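Side-chain contacts in mitochondrial enolase superfamily member 1 (Homo sapiens, PDB 4A35), which catalyses the magnesium-dependent dehydration of L-fuconate to 2-keto-3-deoxy-L-fuconate, a step in the catabolism of L-fucose: residues 135-138 with 139-142; 368-371 with 372-375. One frame throughout, in Å; residues are numbered along the deposited sequence.

Interaction 1 (135-138 with 139-142); sequences VWKL and LVDM
Lys137 and Asp141 form an i to i+4 salt bridge over the last turn of the short helix 135-141, in a member of the mandelate racemase/muconate lactonizing enzyme family. The lysine can be followed atom by atom. Its CB leaves the backbone away from 139-142 and lies 3.9 Å above the plane of the Trp136 ring, offset toward the rim. CG stands anti to the backbone N (chi1 -176°) and already comes within 3.8 Å of Asp141 OD2; a bend at chi2 (57°) turns the rest of the chain toward the C-terminal end of the helix and Asp141. CD then passes both carboxylate oxygens of Asp141, CE comes to 3.3 Å from OD2, and NZ reaches OD1 at 2.8 Å. The ammonium meets OD1 on its syn side, 20° out of the carboxylate plane. Neither charge relies on this pair alone: NZ also bridges to Glu180 and OD2 to Lys133, a chain of alternating charges that probably steadies both groups.

The other pairs are apolar or aromatic. Val135 CG1 lies beside Leu139 CD1 at 3.9 Å, the two side chains pointing the same way. Val140 CG2 sits at the edge of the Trp136 indole, near its plane, 4.0 Å from CE3, while the indole NE1 is satisfied by the carbonyl of Pro410. Beneath the side chains, Leu139 N, Val140 N and Asp141 N bond to the carbonyls of Val135, Trp136 and Lys137. At the helix end Met142, its chain bent toward the tip, brings its methyl CE to 3.9 Å from Leu138 CG.

Interaction 2 (368-371 with 372-375); sequences HLII and FDYI. With EDO (1,2-ethanediol), chain G.
The Phe372 ring meets the preceding turn at its edge, where the carbonyl oxygen of Leu369 lies near the ring plane, 4.1 Å from CD2. The phenol of Tyr374 also receives its partner edge-on: O1 of a 1,2-ethanediol, probably from the crystallisation liquor, lies in the ring plane, 2.6 Å from OH in a hydrogen bond. The imidazole of His368 turns away from 372-375: Tyr415 meets it edge-to-face, the Trp136 ring meets it with the planes at about 35°, and NE2 is hydrogen-bonded to Ser416 OG.

Between the turns, Ile371 and Ile375 run side by side in the same direction, CG2 of the first touching CD1 of the second at 3.7 Å. Ile370 instead slants across Asp373: its CG1 branch, anti to the backbone N (chi1 -154°), carries CD1 to 3.8 Å from Asp373 OD2. That oxygen accepts a hydrogen bond from Ser378 OG, and Asp373 belongs, with Tyr188 and Ser380, to a magnesium site. Four i to i+4 backbone hydrogen bonds run through the turn, the straightest being Ile375 N to Ile371 O (3.0 Å, 170° at the hydrogen).

The contact lies within helix 362-377 of the enolase C-terminal, TIM-barrel-like region. Leu369, Phe372 and Asp373 touch helix 335-348; His368, Phe372 and Ile375 touch helix 135-141; Tyr374 and Ile375 pack on helix 176-186.

Overall arrangement
Interactions 1 and 2 are both largely buried contacts between residues three or four apart within single helices, with centres about 9 Å apart, and their helices pack on each other. Interaction 1 belongs to the enolase-type N-terminal region and interaction 2 to the C-terminal, barrel-like one, so the interface joins the two. Its direct evidence is a probable hydrogen bond from Trp136 N to His368 ND1 (3.0 Å) and the approach of Leu139 CB to Phe372 CD1 (3.4 Å). Chemistry follows place: 135-142 carries a salt bridge on its partly exposed side, whereas 368-375 is mainly apolar, with a magnesium-site aspartate and a partly exposed tyrosine.

Interaction 1 (135-138 with 139-142)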
loop_
_atom_site.group_PDB
_atom_site.type_symbol
_atom_site.label_atom_id
_atom_site.label_comp_id
_atom_site.label_asym_id
_atom_site.label_seq_id
_atom_site.Cartn_x
_atom_site.Cartn_y
_atom_site.Cartn_z
ATOM N N VAL A 135 27.654 0.828 -7.018
ATOM C CA VAL A 135 26.949 0.691 -5.739
ATOM C C VAL A 135 27.327 -0.654 -5.041
ATOM O O VAL A 135 27.521 -0.662 -3.816
ATOM C CB VAL A 135 25.406 0.887 -5.905
ATOM C CG1 VAL A 135 24.619 0.252 -4.748
ATOM C CG2 VAL A 135 25.075 2.380 -6.037
ATOM N N TRP A 136 27.382 -1.776 -5.775
ATOM C CA TRP A 136 27.720 -3.051 -5.101
ATOM C C TRP A 136 29.066 -2.940 -4.309
ATOM O O TRP A 136 29.153 -3.392 -3.161
ATOM C CB TRP A 136 27.752 -4.250 -6.072
ATOM C CG TRP A 136 28.907 -4.280 -7.051
ATOM C CD1 TRP A 136 28.891 -3.843 -8.344
ATOM C CD2 TRP A 136 30.225 -4.822 -6.823
ATOM N NE1 TRP A 136 30.132 -4.019 -8.925
ATOM C CE2 TRP A 136 30.961 -4.654 -8.027
ATOM C CE3 TRP A 136 30.863 -5.415 -5.712
ATOM C CZ2 TRP A 136 32.296 -5.063 -8.162
ATOM C CZ3 TRP A 136 32.204 -5.817 -5.847
ATOM C CH2 TRP A 136 32.905 -5.617 -7.051
ATOM N N LYS A 137 30.052 -2.222 -4.881
ATOM C CA LYS A 137 31.387 -2.098 -4.306
ATOM C C LYS A 137 31.385 -1.109 -3.176
ATOM O O LYS A 137 32.032 -1.348 -2.156
ATOM C CB LYS A 137 32.419 -1.735 -5.392
ATOM C CG LYS A 137 33.877 -1.666 -4.897
ATOM C CD LYS A 137 34.365 -2.974 -4.235
ATOM C CE LYS A 137 35.888 -2.989 -4.066
ATOM N NZ LYS A 137 36.288 -3.978 -3.006
ATOM N N LEU A 138 30.572 -0.039 -3.308
ATOM C CA LEU A 138 30.398 0.936 -2.226
ATOM C C LEU A 138 29.879 0.210 -0.991
ATOM O O LEU A 138 30.374 0.443 0.126
ATOM C CB LEU A 138 29.391 2.039 -2.673
ATOM C CG LEU A 138 28.984 3.076 -1.600
ATOM C CD1 LEU A 138 30.181 4.018 -1.322
ATOM C CD2 LEU A 138 27.715 3.879 -2.062
ATOM N N LEU A 139 28.868 -0.676 -1.195
ATOM C CA LEU A 139 28.276 -1.445 -0.099
ATOM C C LEU A 139 29.278 -2.429 0.493
ATOM O O LEU A 139 29.435 -2.483 1.730
ATOM C CB LEU A 139 27.021 -2.181 -0.602
ATOM C CG LEU A 139 25.835 -1.257 -0.920
ATOM C CD1 LEU A 139 24.720 -2.041 -1.606
ATOM C CD2 LEU A 139 25.344 -0.541 0.365
ATOM N N VAL A 140 29.924 -3.228 -0.374
ATOM C CA VAL A 140 30.976 -4.210 0.053
ATOM C C VAL A 140 32.079 -3.535 0.923
ATOM O O VAL A 140 32.478 -4.103 1.944
ATOM C CB VAL A 140 31.581 -4.949 -1.169
ATOM C CG1 VAL A 140 32.940 -5.622 -0.856
ATOM C CG2 VAL A 140 30.579 -5.967 -1.735
ATOM N N ASP A 141 32.544 -2.334 0.533
ATOM C CA ASP A 141 33.625 -1.635 1.219
ATOM C C ASP A 141 33.192 -0.871 2.456
ATOM O O ASP A 141 34.051 -0.451 3.220
ATOM C CB ASP A 141 34.331 -0.684 0.240
ATOM C CG ASP A 141 35.211 -1.388 -0.798
ATOM O OD1 ASP A 141 35.405 -2.655 -0.685
ATOM O OD2 ASP A 141 35.751 -0.688 -1.682
ATOM N N MET A 142 31.867 -0.737 2.689
ATOM C CA MET A 142 31.316 0.048 3.781
ATOM C C MET A 142 31.574 -0.607 5.115
ATOM O O MET A 142 31.427 -1.821 5.270
ATOM C CB MET A 142 29.797 0.206 3.579
ATOM C CG MET A 142 29.300 1.501 4.024
ATOM S SD MET A 142 27.541 1.689 3.683
ATOM C CE MET A 142 27.616 2.368 1.963
#

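Interaction 2 (368-371 with 372-375)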
loop_
_atom_site.group_PDB
_atom_site.type_symbol
_atom_site.label_atom_id
_atom_site.label_comp_id
_atom_site.label_asym_id
_atom_site.label_seq_id
_atom_site.Cartn_x
_atom_site.Cartn_y
_atom_site.Cartn_z
ATOM N N HIS A 368 23.346 -5.070 -8.371
ATOM C CA HIS A 368 24.246 -4.537 -7.343
ATOM C C HIS A 368 23.884 -5.104 -5.980
ATOM O O HIS A 368 24.762 -5.401 -5.181
ATOM C CB HIS A 368 24.132 -2.980 -7.289
ATOM C CG HIS A 368 24.716 -2.261 -8.468
ATOM N ND1 HIS A 368 26.027 -1.786 -8.445
ATOM C CD2 HIS A 368 24.148 -1.933 -9.646
ATOM C CE1 HIS A 368 26.214 -1.221 -9.624
ATOM N NE2 HIS A 368 25.102 -1.264 -10.376
ATOM N N LEU A 369 22.585 -5.181 -5.699
ATOM C CA LEU A 369 22.127 -5.611 -4.378
ATOM C C LEU A 369 22.460 -7.106 -4.132
ATOM O O LEU A 369 22.877 -7.482 -3.027
ATOM C CB LEU A 369 20.621 -5.334 -4.206
ATOM C CG LEU A 369 20.187 -3.858 -4.330
ATOM C CD1 LEU A 369 18.612 -3.729 -4.288
ATOM C CD2 LEU A 369 20.814 -3.005 -3.284
ATOM N N ILE A 370 22.251 -7.948 -5.147
ATOM C CA ILE A 370 22.471 -9.387 -4.967
ATOM C C ILE A 370 23.983 -9.755 -5.015
ATOM O O ILE A 370 24.386 -10.680 -4.306
ATOM C CB ILE A 370 21.586 -10.224 -5.919
ATOM C CG1 ILE A 370 21.322 -11.627 -5.337
ATOM C CG2 ILE A 370 22.063 -10.263 -7.394
ATOM C CD1 ILE A 370 20.486 -11.671 -3.907
ATOM N N ILE A 371 24.806 -8.991 -5.781
ATOM C CA ILE A 371 26.249 -9.197 -5.757
ATOM C C ILE A 371 26.738 -8.848 -4.323
ATOM O O ILE A 371 27.535 -9.583 -3.750
ATOM C CB ILE A 371 26.940 -8.423 -6.879
ATOM C CG1 ILE A 371 26.640 -9.126 -8.258
ATOM C CG2 ILE A 371 28.458 -8.248 -6.625
ATOM C CD1 ILE A 371 26.932 -8.242 -9.424
ATOM N N PHE A 372 26.259 -7.698 -3.782
ATOM C CA PHE A 372 26.571 -7.310 -2.399
ATOM C C PHE A 372 26.108 -8.421 -1.420
ATOM O O PHE A 372 26.891 -8.813 -0.546
ATOM C CB PHE A 372 25.986 -5.935 -2.018
ATOM C CG PHE A 372 25.959 -5.721 -0.504
ATOM C CD1 PHE A 372 27.135 -5.460 0.201
ATOM C CD2 PHE A 372 24.764 -5.851 0.219
ATOM C CE1 PHE A 372 27.112 -5.283 1.600
ATOM C CE2 PHE A 372 24.759 -5.738 1.621
ATOM C CZ PHE A 372 25.936 -5.437 2.298
ATOM N N ASP A 373 24.892 -8.964 -1.627
ATOM C CA ASP A 373 24.366 -10.032 -0.777
ATOM C C ASP A 373 25.381 -11.216 -0.738
ATOM O O ASP A 373 25.731 -11.707 0.350
ATOM C CB ASP A 373 22.992 -10.517 -1.268
ATOM C CG ASP A 373 22.501 -11.644 -0.401
ATOM O OD1 ASP A 373 22.248 -11.396 0.790
ATOM O OD2 ASP A 373 22.482 -12.809 -0.887
ATOM N N TYR A 374 25.787 -11.706 -1.924
ATOM C CA TYR A 374 26.742 -12.816 -1.995
ATOM C C TYR A 374 28.068 -12.518 -1.296
ATOM O O TYR A 374 28.570 -13.347 -0.519
ATOM C CB TYR A 374 27.046 -13.217 -3.463
ATOM C CG TYR A 374 28.072 -14.340 -3.555
ATOM C CD1 TYR A 374 27.768 -15.626 -3.118
ATOM C CD2 TYR A 374 29.360 -14.099 -4.035
ATOM C CE1 TYR A 374 28.715 -16.648 -3.168
ATOM C CE2 TYR A 374 30.316 -15.121 -4.096
ATOM C CZ TYR A 374 29.987 -16.389 -3.671
ATOM O OH TYR A 374 30.942 -17.379 -3.720
ATOM N N ILE A 375 28.681 -11.369 -1.622
ATOM C CA ILE A 375 29.994 -11.031 -1.076
ATOM C C ILE A 375 29.933 -10.780 0.461
ATOM O O ILE A 375 30.814 -11.239 1.179
ATOM C CB ILE A 375 30.614 -9.821 -1.811
ATOM C CG1 ILE A 375 30.903 -10.166 -3.301
ATOM C CG2 ILE A 375 31.883 -9.323 -1.076
ATOM C CD1 ILE A 375 31.190 -8.907 -4.184
HETATM C C1 EDO G . 29.856 -20.811 -2.620
HETATM O O1 EDO G . 30.128 -19.458 -2.318
HETATM C C2 EDO G . 28.623 -20.963 -3.519
HETATM O O2 EDO G . 27.475 -21.017 -2.701
#